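Local atomic coordinates of transcriptional regulator (LacI family) (Clostridium acetobutylicum ATCC 824, PDB entry 3G85), a protein that probably binds regulatory DNA as a LacI-family transcription factor and carries a periplasmic-binding-protein-like domain that may sense an effector. Residues 131-136 with 166-171; 226-231 with 275-280. One frame throughout, in Å; residues are numbered along the deposited sequence.

Interaction 1: 131-136 with 166-171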
# COMPACT_ATOMS: atom_id res chain seq x y z
N ALA A 131 -1.51 -19.65 5.56
CA ALA A 131 -0.32 -19.02 6.10
C ALA A 131 -0.25 -17.57 5.59
O ALA A 131 -0.99 -17.21 4.66
CB ALA A 131 0.93 -19.78 5.69
N ALA A 132 0.59 -16.76 6.23
CA ALA A 132 0.75 -15.35 5.83
C ALA A 132 2.22 -14.98 5.93
O ALA A 132 2.89 -15.28 6.93
CB ALA A 132 -0.11 -14.43 6.72
N ILE A 133 2.74 -14.39 4.86
CA ILE A 133 4.08 -13.87 4.88
C ILE A 133 3.94 -12.36 4.86
O ILE A 133 3.38 -11.79 3.90
CB ILE A 133 4.89 -14.35 3.67
CG1 ILE A 133 5.04 -15.90 3.72
CG2 ILE A 133 6.24 -13.67 3.62
CD1 ILE A 133 5.70 -16.44 2.46
N LEU A 134 4.45 -11.74 5.92
CA LEU A 134 4.23 -10.33 6.20
C LEU A 134 5.50 -9.58 6.38
O LEU A 134 6.31 -9.88 7.29
CB LEU A 134 3.39 -10.18 7.47
CG LEU A 134 2.03 -10.89 7.48
CD1 LEU A 134 1.40 -10.80 8.88
CD2 LEU A 134 1.04 -10.38 6.41
N THR A 135 5.67 -8.55 5.56
CA THR A 135 6.66 -7.54 5.84
C THR A 135 6.14 -6.58 6.94
O THR A 135 4.92 -6.35 7.07
CB THR A 135 7.03 -6.81 4.57
OG1 THR A 135 8.17 -5.98 4.83
CG2 THR A 135 5.83 -5.98 4.01
N GLU A 136 7.05 -6.05 7.76
CA GLU A 136 6.64 -5.24 8.93
C GLU A 136 5.78 -4.03 8.53
O GLU A 136 6.03 -3.39 7.50
CB GLU A 136 7.87 -4.78 9.72
CG GLU A 136 8.70 -3.72 8.97
CD GLU A 136 9.87 -3.18 9.80
OE1 GLU A 136 9.73 -3.05 11.05
OE2 GLU A 136 10.92 -2.89 9.17
N ILE A 166 4.88 -15.55 8.94
CA ILE A 166 6.33 -15.52 8.76
C ILE A 166 6.72 -14.10 8.37
O ILE A 166 6.19 -13.56 7.38
CB ILE A 166 6.76 -16.50 7.63
CG1 ILE A 166 6.30 -17.93 7.96
CG2 ILE A 166 8.24 -16.45 7.35
CD1 ILE A 166 6.45 -18.93 6.82
N ALA A 167 7.62 -13.49 9.16
CA ALA A 167 8.15 -12.17 8.84
C ALA A 167 8.99 -12.26 7.58
O ALA A 167 9.66 -13.29 7.33
CB ALA A 167 8.97 -11.60 10.00
N ALA A 168 8.98 -11.19 6.78
CA ALA A 168 9.84 -11.11 5.59
C ALA A 168 10.25 -9.68 5.29
O ALA A 168 9.52 -8.72 5.61
CB ALA A 168 9.10 -11.69 4.37
N GLU A 169 11.40 -9.52 4.65
CA GLU A 169 11.74 -8.22 4.05
C GLU A 169 10.91 -7.96 2.81
O GLU A 169 10.58 -8.90 2.07
CB GLU A 169 13.20 -8.16 3.66
CG GLU A 169 14.09 -7.59 4.73
CD GLU A 169 15.53 -8.01 4.53
OE1 GLU A 169 15.88 -8.51 3.41
OE2 GLU A 169 16.32 -7.84 5.50
N ASN A 170 10.56 -6.68 2.60
CA ASN A 170 9.71 -6.33 1.48
C ASN A 170 10.51 -6.21 0.19
O ASN A 170 10.81 -5.09 -0.27
CB ASN A 170 8.92 -5.05 1.73
CG ASN A 170 7.82 -4.84 0.71
OD1 ASN A 170 7.63 -5.64 -0.23
ND2 ASN A 170 7.09 -3.76 0.87
N SER A 171 10.84 -7.36 -0.39
CA SER A 171 11.57 -7.39 -1.67
C SER A 171 11.35 -8.76 -2.26
O SER A 171 10.84 -9.67 -1.56
CB SER A 171 13.07 -7.13 -1.47
OG SER A 171 13.67 -8.18 -0.73
O HOH W 1 9.82 -6.47 7.18
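Ile133 and Ala168 meet through methyl groups, CG2 of the isoleucine lying 3.6 Å from CB of the alanine, and this small apolar contact sits on one face of a parallel strand pair that illustrates how a beta-alpha-beta unit closes. With chi1 at -63°, Ile133 holds CG2 anti to the backbone N and CG1 beside that nitrogen; CG2 is thereby turned to Ala168, while CG1 comes within 4.3 Å of CB of Ile166, its bridge partner on the same face. Ala178 of helix 172-182 and Ile199 of helix 197-209 pack against Ile133 as well. Leu134 and Ala167 form the next parallel bridge and direct their side chains to the other face.

Three backbone hydrogen bonds zip the strands together: Ile166 N to Ala132 O, Leu134 N to Ile166 O (2.9 Å) and Ala168 N to Leu134 O. The last is the most bent, its donor standing above the carbonyl plane. Beyond it Thr135 takes over. Its OG1 is anti to the backbone N (chi1 -170°) and lies 3.3 Å from CB of Asn170, while its CG2 reaches the amide carbon CG of Asn170 at 4.0 Å. The two side chains cross obliquely, and the Asn170 amide is engaged elsewhere, OD1 bonding to Ser196.

A water completes the end of the pair, accepting a hydrogen bond from Glu136 N (2.9 Å), donating to Ala168 O (2.8 Å) and bonding to Thr135 OG1. The chemistry therefore changes along the contact: backbone N-H...O hydrogen bonds and a methyl-lined face hold the strands, and beside Thr135 one water links Thr135 OG1 and Glu136 N to Ala168 O.

Interaction 2: 226-231 with 275-280; sequences NDREYT and PLILRN
Arg228, next to the N-cap Asp227, and Ile277 of the edge strand 276-277 have CA atoms 9.5 Å apart; the CA atoms of Thr231 and Arg279 are closer, at 8.2 Å. At such spacing the backbones do not pair, and the contact is made by side chains, two of them arginines. The helix start is capped by Asp227, whose OD1 accepts from Glu229 N at 3.0 Å.

Arg279 spans the distance from the strand side. Its chain bends at chi2 (69°), bringing the guanidinium to the helix, where NH1 donates to Thr231 OG1 at 2.8 Å. That bond is fairly straight, 160° at the hydrogen, and the hydroxyl lies at the guanidinium edge, in its plane. NH2 of Arg279 makes a weak, more bent bond of 3.0 Å to Arg228 O. NH1 also donates to Val238 O, so the group ties the helix to the segment leading into strand 239-242.

Arg228 reaches the other way, extended from CG to NE, and crosses Ile277 at about a right angle. The terminal methyl CD1 of Ile277 lies over one face of the Arg228 guanidinium, 3.5 Å from NE, and Pro275 CG approaches NH2 of Arg228 at 3.8 Å. A salt bridge from Arg228 NE to Asp242 OD2 holds the guanidinium whose face Ile277 CD1 covers.

The arrangement joins a capped helical turn following strand 219-224 to the antiparallel strand at the sheet edge, within the alpha/beta architecture of the periplasmic-binding-protein-like fold shared by LacI-family effector domains.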
# COMPACT_ATOMS: atom_id res chain seq x y z
N ASN A 226 3.27 -2.61 -5.99
CA ASN A 226 4.03 -2.20 -7.17
C ASN A 226 3.18 -2.34 -8.43
O ASN A 226 2.03 -2.80 -8.39
CB ASN A 226 5.35 -3.00 -7.31
CG ASN A 226 6.35 -2.69 -6.17
OD1 ASN A 226 6.54 -1.56 -5.78
ND2 ASN A 226 6.96 -3.73 -5.64
N ASP A 227 3.75 -1.93 -9.55
CA ASP A 227 3.11 -2.00 -10.86
C ASP A 227 2.33 -3.32 -11.11
O ASP A 227 2.89 -4.40 -11.03
CB ASP A 227 4.22 -1.80 -11.90
CG ASP A 227 3.72 -1.50 -13.28
OD1 ASP A 227 2.77 -2.17 -13.76
OD2 ASP A 227 4.36 -0.61 -13.92
N ARG A 228 1.02 -3.21 -11.36
CA ARG A 228 0.13 -4.36 -11.61
C ARG A 228 0.63 -5.35 -12.68
O ARG A 228 0.27 -6.55 -12.65
CB ARG A 228 -1.25 -3.85 -12.05
CG ARG A 228 -2.07 -3.10 -10.99
CD ARG A 228 -3.46 -2.75 -11.59
NE ARG A 228 -4.35 -2.23 -10.56
CZ ARG A 228 -5.37 -1.37 -10.75
NH1 ARG A 228 -5.62 -0.91 -11.98
NH2 ARG A 228 -6.11 -0.97 -9.72
N GLU A 229 1.42 -4.88 -13.64
CA GLU A 229 1.84 -5.78 -14.71
C GLU A 229 2.77 -6.93 -14.27
O GLU A 229 2.83 -7.98 -14.93
CB GLU A 229 2.46 -5.00 -15.90
CG GLU A 229 1.37 -4.40 -16.78
CD GLU A 229 1.86 -3.86 -18.11
OE1 GLU A 229 2.96 -4.22 -18.57
OE2 GLU A 229 1.10 -3.04 -18.68
N TYR A 230 3.53 -6.72 -13.19
CA TYR A 230 4.44 -7.77 -12.73
C TYR A 230 3.66 -9.01 -12.29
O TYR A 230 4.07 -10.15 -12.54
CB TYR A 230 5.38 -7.28 -11.62
CG TYR A 230 6.45 -6.35 -12.11
CD1 TYR A 230 7.55 -6.82 -12.83
CD2 TYR A 230 6.37 -4.98 -11.84
CE1 TYR A 230 8.55 -5.95 -13.29
CE2 TYR A 230 7.38 -4.10 -12.30
CZ TYR A 230 8.45 -4.59 -13.01
OH TYR A 230 9.42 -3.74 -13.46
N THR A 231 2.54 -8.80 -11.63
CA THR A 231 1.72 -9.93 -11.19
C THR A 231 0.71 -10.36 -12.27
O THR A 231 0.21 -11.49 -12.23
CB THR A 231 0.96 -9.59 -9.89
OG1 THR A 231 0.29 -8.33 -10.04
CG2 THR A 231 1.96 -9.51 -8.69
N PRO A 275 -9.36 -2.89 -5.36
CA PRO A 275 -10.07 -4.00 -6.05
C PRO A 275 -9.38 -5.34 -5.95
O PRO A 275 -8.13 -5.42 -6.03
CB PRO A 275 -10.04 -3.59 -7.52
CG PRO A 275 -8.79 -2.78 -7.64
CD PRO A 275 -8.73 -1.98 -6.32
N LEU A 276 -10.17 -6.40 -5.80
CA LEU A 276 -9.64 -7.74 -6.01
C LEU A 276 -9.53 -8.00 -7.50
O LEU A 276 -10.53 -7.92 -8.26
CB LEU A 276 -10.49 -8.80 -5.31
CG LEU A 276 -10.21 -10.29 -5.61
CD1 LEU A 276 -8.94 -10.76 -4.92
CD2 LEU A 276 -11.39 -11.11 -5.11
N ILE A 277 -8.31 -8.29 -7.94
CA ILE A 277 -8.07 -8.50 -9.36
C ILE A 277 -7.70 -9.96 -9.54
O ILE A 277 -6.62 -10.38 -9.21
CB ILE A 277 -6.98 -7.58 -9.91
CG1 ILE A 277 -7.33 -6.11 -9.60
CG2 ILE A 277 -6.76 -7.82 -11.43
CD1 ILE A 277 -6.33 -5.08 -10.13
N LEU A 278 -8.65 -10.75 -10.05
CA LEU A 278 -8.43 -12.19 -10.23
C LEU A 278 -7.51 -12.46 -11.40
O LEU A 278 -7.71 -11.97 -12.52
CB LEU A 278 -9.78 -12.91 -10.47
CG LEU A 278 -10.87 -12.80 -9.40
CD1 LEU A 278 -12.14 -13.57 -9.83
CD2 LEU A 278 -10.37 -13.30 -8.07
N ARG A 279 -6.46 -13.22 -11.13
CA ARG A 279 -5.53 -13.66 -12.16
C ARG A 279 -5.69 -15.16 -12.30
O ARG A 279 -5.97 -15.84 -11.33
CB ARG A 279 -4.09 -13.27 -11.80
CG ARG A 279 -3.64 -11.95 -12.41
CD ARG A 279 -4.37 -10.79 -11.80
NE ARG A 279 -3.90 -9.48 -12.31
CZ ARG A 279 -2.86 -8.82 -11.80
NH1 ARG A 279 -2.19 -9.33 -10.76
NH2 ARG A 279 -2.52 -7.63 -12.28
N ASN A 280 -5.56 -15.63 -13.53
CA ASN A 280 -5.75 -17.05 -13.93
C ASN A 280 -6.74 -17.24 -15.05
O ASN A 280 -7.76 -16.54 -15.13
CB ASN A 280 -6.13 -18.00 -12.79
CG ASN A 280 -5.44 -19.36 -12.92
OD1 ASN A 280 -4.46 -19.50 -13.70
ND2 ASN A 280 -5.91 -20.36 -12.17

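Along the chain the two contacts come in series. Interaction 1 closes first, bringing strands 131-134 and 165-167 side by side, with helix 140-155 as the connection of the beta-alpha-beta unit. The chain then passes through strands 191-194 and 219-224 before interaction 2 opens, and its long loop, which includes strand 239-242 and helix 245-260, ends when 275-280 returns beside 226-231. Neither loop contains or crosses the other. Both reach one mixed sheet, at its two outermost strands: 165-167 in interaction 1 and 276-277 in interaction 2. Their centres lie 19 Å apart, with nearest atoms about 6 Å from each other, so they do not touch.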